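PDB 1UZB: 1-pyrroline-5-carboxylate dehydrogenase from Thermus thermophilus, which probably catalyses the NAD-dependent oxidation of the semialdehyde form of 1-pyrroline-5-carboxylate to glutamate, a late step in proline breakdown. Local coordinates for residues L360-L373 with K390-T402. Sequence-based numbering, arbitrary orientation.
Sequences LGPVVSAEQERKVL and KRLEGEGYFIAPT
Leu-360 rests CD2 on CG of Pro-401, 3.9 Å away, beside Tyr-315 of helix 303-315, which touches both side chains. A water bridges the backbones next, donating to Gly-361 O and accepting from Ile-399 N. Pro-362 runs alongside Phe-398, both heading the same direction, with Pro-362 CB 3.5 Å from Phe-398 CE1. The one direct backbone bond between the segments follows: Val-363 N donates to Tyr-397 O at 2.8 Å, nearly straight at the hydrogen (163°), where Tyr-397 centres an inverse gamma turn. In this aldehyde dehydrogenase fold, residues 390-402 link strand 384-387, outermost within the chain, to its antiparallel neighbour 402-405 in the seven-stranded sheet and pack against the start of helix 366-379. Ser-365 N-caps that helix through OG, and the Tyr-397 ring lays one face over the Ser-365–Ala-366 peptide, its OH sharing a water with Ala-366 N. Glu-369 stretches out fully, its CG opposite the backbone N (chi1 -177°), and brings its carboxylate to Arg-391, where OE2 forms a 2.6 Å salt bridge to NE with the two planes 61° apart, not a coplanar two-pronged pair. Arg-391 NH1 and NH2 both donate to Gly-394 O; an alanine here would probably leave buried Glu-369 without this countercharge and the loop around Gly-394 less firmly held. Further along the helix, Val-372 CG1 meets Ile-399 CD1 at 3.6 Å, while Leu-373 CD2 approaches the Arg-391 backbone N.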
ATOM      1  N   LEU A 360      41.184 -15.509  22.494  1.00  6.92           N
ATOM      2  CA  LEU A 360      40.347 -16.194  23.472  1.00  6.70           C
ATOM      3  C   LEU A 360      40.685 -15.761  24.886  1.00  5.99           C
ATOM      4  O   LEU A 360      41.855 -15.690  25.260  1.00  6.81           O
ATOM      5  CB  LEU A 360      40.522 -17.713  23.417  1.00  8.09           C
ATOM      6  CG  LEU A 360      39.762 -18.531  22.376  1.00  6.95           C
ATOM      7  CD1 LEU A 360      40.476 -18.436  21.043  1.00 10.20           C
ATOM      8  CD2 LEU A 360      39.689 -19.981  22.826  1.00  9.71           C
ATOM      9  N   GLY A 361      39.653 -15.453  25.656  1.00  6.24           N
ATOM     10  CA  GLY A 361      39.850 -15.106  27.045  1.00  7.12           C
ATOM     11  C   GLY A 361      39.643 -16.418  27.786  1.00  6.58           C
ATOM     12  O   GLY A 361      39.797 -17.488  27.199  1.00  7.01           O
ATOM     13  N   PRO A 362      39.287 -16.375  29.074  1.00  6.24           N
ATOM     14  CA  PRO A 362      39.058 -17.568  29.893  1.00  6.19           C
ATOM     15  C   PRO A 362      37.605 -18.012  29.789  1.00  6.36           C
ATOM     16  O   PRO A 362      36.760 -17.261  29.300  1.00  5.91           O
ATOM     17  CB  PRO A 362      39.356 -17.061  31.290  1.00  5.65           C
ATOM     18  CG  PRO A 362      38.721 -15.698  31.241  1.00  6.11           C
ATOM     19  CD  PRO A 362      39.170 -15.152  29.889  1.00  7.49           C
ATOM     20  N   VAL A 363      37.306 -19.231  30.229  1.00  6.11           N
ATOM     21  CA  VAL A 363      35.912 -19.646  30.246  1.00  6.73           C
ATOM     22  C   VAL A 363      35.372 -18.904  31.473  1.00  6.59           C
ATOM     23  O   VAL A 363      36.147 -18.426  32.309  1.00  6.62           O
ATOM     24  CB  VAL A 363      35.737 -21.184  30.333  1.00  6.91           C
ATOM     25  CG1 VAL A 363      36.191 -21.815  29.023  1.00  7.17           C
ATOM     26  CG2 VAL A 363      36.516 -21.756  31.495  1.00  7.50           C
ATOM     27  N   VAL A 364      34.056 -18.805  31.588  1.00  8.42           N
ATOM     28  CA  VAL A 364      33.450 -17.999  32.643  1.00  7.34           C
ATOM     29  C   VAL A 364      33.621 -18.320  34.126  1.00  7.91           C
ATOM     30  O   VAL A 364      33.599 -17.407  34.951  1.00  7.46           O
ATOM     31  CB  VAL A 364      31.936 -17.807  32.355  1.00  8.26           C
ATOM     32  CG1 VAL A 364      31.141 -18.993  32.872  1.00  7.93           C
ATOM     33  CG2 VAL A 364      31.453 -16.500  32.963  1.00  8.94           C
ATOM     34  N   SER A 365      33.799 -19.585  34.482  1.00  6.94           N
ATOM     35  CA  SER A 365      33.921 -19.923  35.899  1.00  7.92           C
ATOM     36  C   SER A 365      34.671 -21.217  36.124  1.00  7.95           C
ATOM     37  O   SER A 365      34.953 -21.954  35.182  1.00  7.88           O
ATOM     38  CB  SER A 365      32.530 -20.063  36.515  1.00  8.22           C
ATOM     39  OG  SER A 365      31.855 -21.172  35.938  1.00  8.97           O
ATOM     40  N   ALA A 366      34.973 -21.496  37.391  1.00  8.73           N
ATOM     41  CA  ALA A 366      35.674 -22.716  37.757  1.00  9.03           C
ATOM     42  C   ALA A 366      34.824 -23.933  37.411  1.00  8.58           C
ATOM     43  O   ALA A 366      35.346 -24.937  36.938  1.00  8.15           O
ATOM     44  CB  ALA A 366      35.999 -22.707  39.247  1.00 10.36           C
ATOM     45  N   GLU A 367      33.517 -23.846  37.638  1.00 10.17           N
ATOM     46  CA  GLU A 367      32.650 -24.975  37.322  1.00 10.96           C
ATOM     47  C   GLU A 367      32.587 -25.192  35.814  1.00 10.26           C
ATOM     48  O   GLU A 367      32.602 -26.327  35.345  1.00 10.86           O
ATOM     49  CB  GLU A 367      31.241 -24.768  37.881  1.00 13.85           C
ATOM     50  CG  GLU A 367      30.276 -25.911  37.552  1.00 18.02           C
ATOM     51  CD  GLU A 367      30.745 -27.273  38.057  1.00 19.37           C
ATOM     52  OE1 GLU A 367      30.102 -28.287  37.708  1.00 20.83           O
ATOM     53  OE2 GLU A 367      31.750 -27.342  38.800  1.00 20.14           O
ATOM     54  N   GLN A 368      32.514 -24.109  35.047  1.00  9.10           N
ATOM     55  CA  GLN A 368      32.477 -24.252  33.596  1.00  9.06           C
ATOM     56  C   GLN A 368      33.777 -24.885  33.121  1.00  8.49           C
ATOM     57  O   GLN A 368      33.777 -25.739  32.235  1.00  8.77           O
ATOM     58  CB  GLN A 368      32.268 -22.892  32.925  1.00  9.77           C
ATOM     59  CG  GLN A 368      32.007 -22.972  31.429  0.50 11.83           C
ATOM     60  CD  GLN A 368      30.803 -23.836  31.097  0.50 12.70           C
ATOM     61  OE1 GLN A 368      29.699 -23.594  31.584  0.50 15.65           O
ATOM     62  NE2 GLN A 368      31.012 -24.849  30.264  0.50 15.93           N
ATOM     63  N   GLU A 369      34.886 -24.477  33.729  1.00  8.41           N
ATOM     64  CA  GLU A 369      36.184 -25.027  33.371  1.00  8.19           C
ATOM     65  C   GLU A 369      36.206 -26.528  33.653  1.00  8.18           C
ATOM     66  O   GLU A 369      36.655 -27.321  32.826  1.00  8.31           O
ATOM     67  CB  GLU A 369      37.281 -24.329  34.172  1.00 10.35           C
ATOM     68  CG  GLU A 369      38.685 -24.788  33.830  1.00 13.03           C
ATOM     69  CD  GLU A 369      39.733 -24.101  34.678  1.00 16.72           C
ATOM     70  OE1 GLU A 369      39.696 -24.265  35.915  1.00 21.29           O
ATOM     71  OE2 GLU A 369      40.589 -23.395  34.109  1.00 19.73           O
ATOM     72  N   ARG A 370      35.708 -26.916  34.823  1.00  8.43           N
ATOM     73  CA  ARG A 370      35.691 -28.324  35.190  1.00  9.51           C
ATOM     74  C   ARG A 370      34.871 -29.128  34.185  1.00  8.80           C
ATOM     75  O   ARG A 370      35.286 -30.205  33.752  1.00  8.67           O
ATOM     76  CB  ARG A 370      35.102 -28.512  36.588  1.00 10.53           C
ATOM     77  CG  ARG A 370      35.255 -29.937  37.112  1.00 11.38           C
ATOM     78  CD  ARG A 370      34.377 -30.187  38.320  1.00 12.94           C
ATOM     79  NE  ARG A 370      32.961 -30.189  37.965  1.00 14.72           N
ATOM     80  CZ  ARG A 370      32.364 -31.151  37.269  1.00 13.18           C
ATOM     81  NH1 ARG A 370      33.054 -32.202  36.849  1.00 15.87           N
ATOM     82  NH2 ARG A 370      31.074 -31.057  36.986  1.00 15.30           N
ATOM     83  N   LYS A 371      33.710 -28.598  33.815  1.00  8.95           N
ATOM     84  CA  LYS A 371      32.834 -29.279  32.868  1.00  8.78           C
ATOM     85  C   LYS A 371      33.470 -29.451  31.492  1.00  8.11           C
ATOM     86  O   LYS A 371      33.409 -30.531  30.904  1.00  9.29           O
ATOM     87  CB  LYS A 371      31.509 -28.524  32.734  1.00 10.86           C
ATOM     88  CG  LYS A 371      30.633 -28.573  33.980  1.00 13.95           C
ATOM     89  CD  LYS A 371      29.322 -27.831  33.755  1.00 19.09           C
ATOM     90  CE  LYS A 371      28.456 -27.841  35.003  1.00 22.01           C
ATOM     91  NZ  LYS A 371      27.162 -27.138  34.785  1.00 25.42           N
ATOM     92  N   VAL A 372      34.083 -28.393  30.974  1.00  7.43           N
ATOM     93  CA  VAL A 372      34.715 -28.473  29.665  1.00  8.27           C
ATOM     94  C   VAL A 372      35.859 -29.485  29.688  1.00  7.46           C
ATOM     95  O   VAL A 372      35.998 -30.299  28.775  1.00  8.19           O
ATOM     96  CB  VAL A 372      35.239 -27.090  29.219  1.00  7.47           C
ATOM     97  CG1 VAL A 372      35.993 -27.213  27.901  1.00  9.72           C
ATOM     98  CG2 VAL A 372      34.067 -26.129  29.069  1.00  8.10           C
ATOM     99  N   LEU A 373      36.666 -29.446  30.740  1.00  7.70           N
ATOM    100  CA  LEU A 373      37.779 -30.377  30.863  1.00  8.21           C
ATOM    101  C   LEU A 373      37.267 -31.808  30.995  1.00  7.59           C
ATOM    102  O   LEU A 373      37.906 -32.745  30.522  1.00  8.61           O
ATOM    103  CB  LEU A 373      38.651 -30.014  32.068  1.00  8.55           C
ATOM    104  CG  LEU A 373      39.382 -28.670  31.975  1.00 10.60           C
ATOM    105  CD1 LEU A 373      40.107 -28.378  33.284  1.00 11.47           C
ATOM    106  CD2 LEU A 373      40.361 -28.698  30.808  1.00 12.34           C
ATOM    107  N   LYS A 390      43.687 -29.192  26.827  1.00 14.68           N
ATOM    108  CA  LYS A 390      44.191 -28.983  28.175  1.00 16.18           C
ATOM    109  C   LYS A 390      44.062 -27.555  28.683  1.00 15.79           C
ATOM    110  O   LYS A 390      43.883 -26.606  27.915  1.00 13.42           O
ATOM    111  CB  LYS A 390      45.658 -29.415  28.265  1.00 19.36           C
ATOM    112  CG  LYS A 390      46.615 -28.585  27.428  1.00 22.06           C
ATOM    113  CD  LYS A 390      48.044 -29.087  27.585  1.00 24.12           C
ATOM    114  CE  LYS A 390      49.028 -28.224  26.812  1.00 26.19           C
ATOM    115  NZ  LYS A 390      50.426 -28.718  26.955  1.00 27.83           N
ATOM    116  N   ARG A 391      44.144 -27.426  30.002  1.00 15.23           N
ATOM    117  CA  ARG A 391      44.074 -26.138  30.665  1.00 17.20           C
ATOM    118  C   ARG A 391      45.451 -25.510  30.517  1.00 17.00           C
ATOM    119  O   ARG A 391      46.466 -26.209  30.521  1.00 18.27           O
ATOM    120  CB  ARG A 391      43.749 -26.332  32.148  1.00 18.83           C
ATOM    121  CG  ARG A 391      43.536 -25.044  32.923  1.00 22.37           C
ATOM    122  CD  ARG A 391      43.257 -25.343  34.390  1.00 26.00           C
ATOM    123  NE  ARG A 391      42.888 -24.150  35.147  1.00 29.41           N
ATOM    124  CZ  ARG A 391      43.669 -23.086  35.306  1.00 30.88           C
ATOM    125  NH1 ARG A 391      44.877 -23.053  34.758  1.00 32.08           N
ATOM    126  NH2 ARG A 391      43.244 -22.054  36.021  1.00 30.93           N
ATOM    127  N   LEU A 392      45.486 -24.193  30.371  1.00 17.04           N
ATOM    128  CA  LEU A 392      46.751 -23.491  30.229  1.00 18.12           C
ATOM    129  C   LEU A 392      47.199 -22.998  31.598  1.00 19.49           C
ATOM    130  O   LEU A 392      46.424 -23.013  32.554  1.00 19.91           O
ATOM    131  CB  LEU A 392      46.589 -22.320  29.260  1.00 18.99           C
ATOM    132  CG  LEU A 392      46.143 -22.731  27.854  1.00 19.77           C
ATOM    133  CD1 LEU A 392      45.878 -21.490  27.019  1.00 21.28           C
ATOM    134  CD2 LEU A 392      47.213 -23.601  27.207  1.00 20.68           C
ATOM    135  N   GLU A 393      48.452 -22.572  31.692  1.00 21.20           N
ATOM    136  CA  GLU A 393      48.990 -22.080  32.952  1.00 23.32           C
ATOM    137  C   GLU A 393      48.370 -20.738  33.319  1.00 22.93           C
ATOM    138  O   GLU A 393      48.070 -19.923  32.447  1.00 24.61           O
ATOM    139  CB  GLU A 393      50.509 -21.939  32.853  1.00 25.33           C
ATOM    140  CG  GLU A 393      51.226 -23.246  32.554  1.00 28.31           C
ATOM    141  CD  GLU A 393      52.731 -23.083  32.463  1.00 29.98           C
ATOM    142  OE1 GLU A 393      53.422 -24.091  32.210  1.00 31.42           O
ATOM    143  OE2 GLU A 393      53.222 -21.949  32.646  1.00 32.18           O
ATOM    144  N   GLY A 394      48.173 -20.516  34.613  1.00 23.05           N
ATOM    145  CA  GLY A 394      47.591 -19.265  35.060  1.00 22.21           C
ATOM    146  C   GLY A 394      46.400 -19.440  35.980  1.00 21.53           C
ATOM    147  O   GLY A 394      45.735 -20.476  35.964  1.00 21.08           O
ATOM    148  N   GLU A 395      46.134 -18.416  36.784  1.00 20.63           N
ATOM    149  CA  GLU A 395      45.019 -18.433  37.722  1.00 20.23           C
ATOM    150  C   GLU A 395      43.690 -18.428  36.969  1.00 17.87           C
ATOM    151  O   GLU A 395      42.724 -19.061  37.393  1.00 18.11           O
ATOM    152  CB  GLU A 395      45.098 -17.214  38.648  1.00 22.09           C
ATOM    153  CG  GLU A 395      44.008 -17.158  39.706  1.00 24.17           C
ATOM    154  CD  GLU A 395      44.164 -15.982  40.654  1.00 25.78           C
ATOM    155  OE1 GLU A 395      44.059 -14.820  40.199  1.00 24.85           O
ATOM    156  OE2 GLU A 395      44.395 -16.222  41.857  1.00 26.57           O
ATOM    157  N   GLY A 396      43.655 -17.708  35.851  1.00 16.00           N
ATOM    158  CA  GLY A 396      42.446 -17.631  35.048  1.00 13.50           C
ATOM    159  C   GLY A 396      42.002 -18.986  34.526  1.00 12.00           C
ATOM    160  O   GLY A 396      42.787 -19.931  34.481  1.00 11.84           O
ATOM    161  N   TYR A 397      40.740 -19.082  34.120  1.00  9.39           N
ATOM    162  CA  TYR A 397      40.189 -20.338  33.615  1.00  8.42           C
ATOM    163  C   TYR A 397      40.466 -20.472  32.122  1.00  7.91           C
ATOM    164  O   TYR A 397      39.545 -20.533  31.306  1.00  8.21           O
ATOM    165  CB  TYR A 397      38.684 -20.381  33.888  1.00  8.19           C
ATOM    166  CG  TYR A 397      38.334 -20.044  35.321  1.00  7.65           C
ATOM    167  CD1 TYR A 397      37.456 -19.003  35.617  1.00  8.76           C
ATOM    168  CD2 TYR A 397      38.893 -20.757  36.382  1.00  8.24           C
ATOM    169  CE1 TYR A 397      37.142 -18.675  36.936  1.00  8.58           C
ATOM    170  CE2 TYR A 397      38.584 -20.438  37.706  1.00  8.98           C
ATOM    171  CZ  TYR A 397      37.708 -19.397  37.975  1.00  9.55           C
ATOM    172  OH  TYR A 397      37.392 -19.077  39.277  1.00 11.22           O
ATOM    173  N   PHE A 398      41.745 -20.547  31.777  1.00  8.41           N
ATOM    174  CA  PHE A 398      42.165 -20.636  30.388  1.00  8.72           C
ATOM    175  C   PHE A 398      42.250 -22.055  29.839  1.00  9.51           C
ATOM    176  O   PHE A 398      42.970 -22.901  30.371  1.00 11.43           O
ATOM    177  CB  PHE A 398      43.519 -19.944  30.222  1.00  9.98           C
ATOM    178  CG  PHE A 398      43.536 -18.522  30.707  1.00 10.46           C
ATOM    179  CD1 PHE A 398      42.716 -17.562  30.121  1.00 11.90           C
ATOM    180  CD2 PHE A 398      44.370 -18.139  31.755  1.00 13.32           C
ATOM    181  CE1 PHE A 398      42.726 -16.241  30.570  1.00 11.42           C
ATOM    182  CE2 PHE A 398      44.386 -16.822  32.210  1.00 13.65           C
ATOM    183  CZ  PHE A 398      43.563 -15.874  31.617  1.00 13.11           C
ATOM    184  N   ILE A 399      41.508 -22.300  28.764  1.00  8.91           N
ATOM    185  CA  ILE A 399      41.497 -23.595  28.096  1.00  9.33           C
ATOM    186  C   ILE A 399      41.920 -23.371  26.647  1.00  9.19           C
ATOM    187  O   ILE A 399      41.449 -22.445  25.986  1.00  9.77           O
ATOM    188  CB  ILE A 399      40.092 -24.234  28.126  1.00  9.21           C
ATOM    189  CG1 ILE A 399      39.652 -24.443  29.576  1.00  8.87           C
ATOM    190  CG2 ILE A 399      40.109 -25.564  27.388  1.00  9.30           C
ATOM    191  CD1 ILE A 399      38.264 -25.023  29.727  1.00  9.82           C
ATOM    192  N   ALA A 400      42.817 -24.217  26.160  1.00  9.59           N
ATOM    193  CA  ALA A 400      43.313 -24.095  24.796  1.00  8.69           C
ATOM    194  C   ALA A 400      42.307 -24.561  23.749  1.00  9.25           C
ATOM    195  O   ALA A 400      41.522 -25.476  23.995  1.00  9.09           O
ATOM    196  CB  ALA A 400      44.605 -24.893  24.649  1.00 11.77           C
ATOM    197  N   PRO A 401      42.304 -23.915  22.568  1.00  9.48           N
ATOM    198  CA  PRO A 401      41.389 -24.297  21.489  1.00  8.03           C
ATOM    199  C   PRO A 401      41.615 -25.789  21.271  1.00  8.17           C
ATOM    200  O   PRO A 401      42.749 -26.238  21.088  1.00  8.59           O
ATOM    201  CB  PRO A 401      41.873 -23.451  20.317  1.00  8.98           C
ATOM    202  CG  PRO A 401      42.307 -22.195  20.995  1.00  8.36           C
ATOM    203  CD  PRO A 401      43.071 -22.711  22.201  1.00 10.36           C
ATOM    204  N   THR A 402      40.530 -26.551  21.292  1.00  6.82           N
ATOM    205  CA  THR A 402      40.610 -27.993  21.169  1.00  7.53           C
ATOM    206  C   THR A 402      39.891 -28.557  19.955  1.00  7.10           C
ATOM    207  O   THR A 402      38.815 -28.087  19.579  1.00  7.04           O
ATOM    208  CB  THR A 402      40.047 -28.635  22.446  1.00  7.43           C
ATOM    209  OG1 THR A 402      40.783 -28.144  23.574  1.00  8.49           O
ATOM    210  CG2 THR A 402      40.147 -30.151  22.390  1.00  8.48           C
TER
HETATM  211  O   HOH W   1      39.962 -20.321  27.292  1.00  8.33           O
HETATM  212  O   HOH W   2      34.696 -19.220  39.222  1.00 17.28           O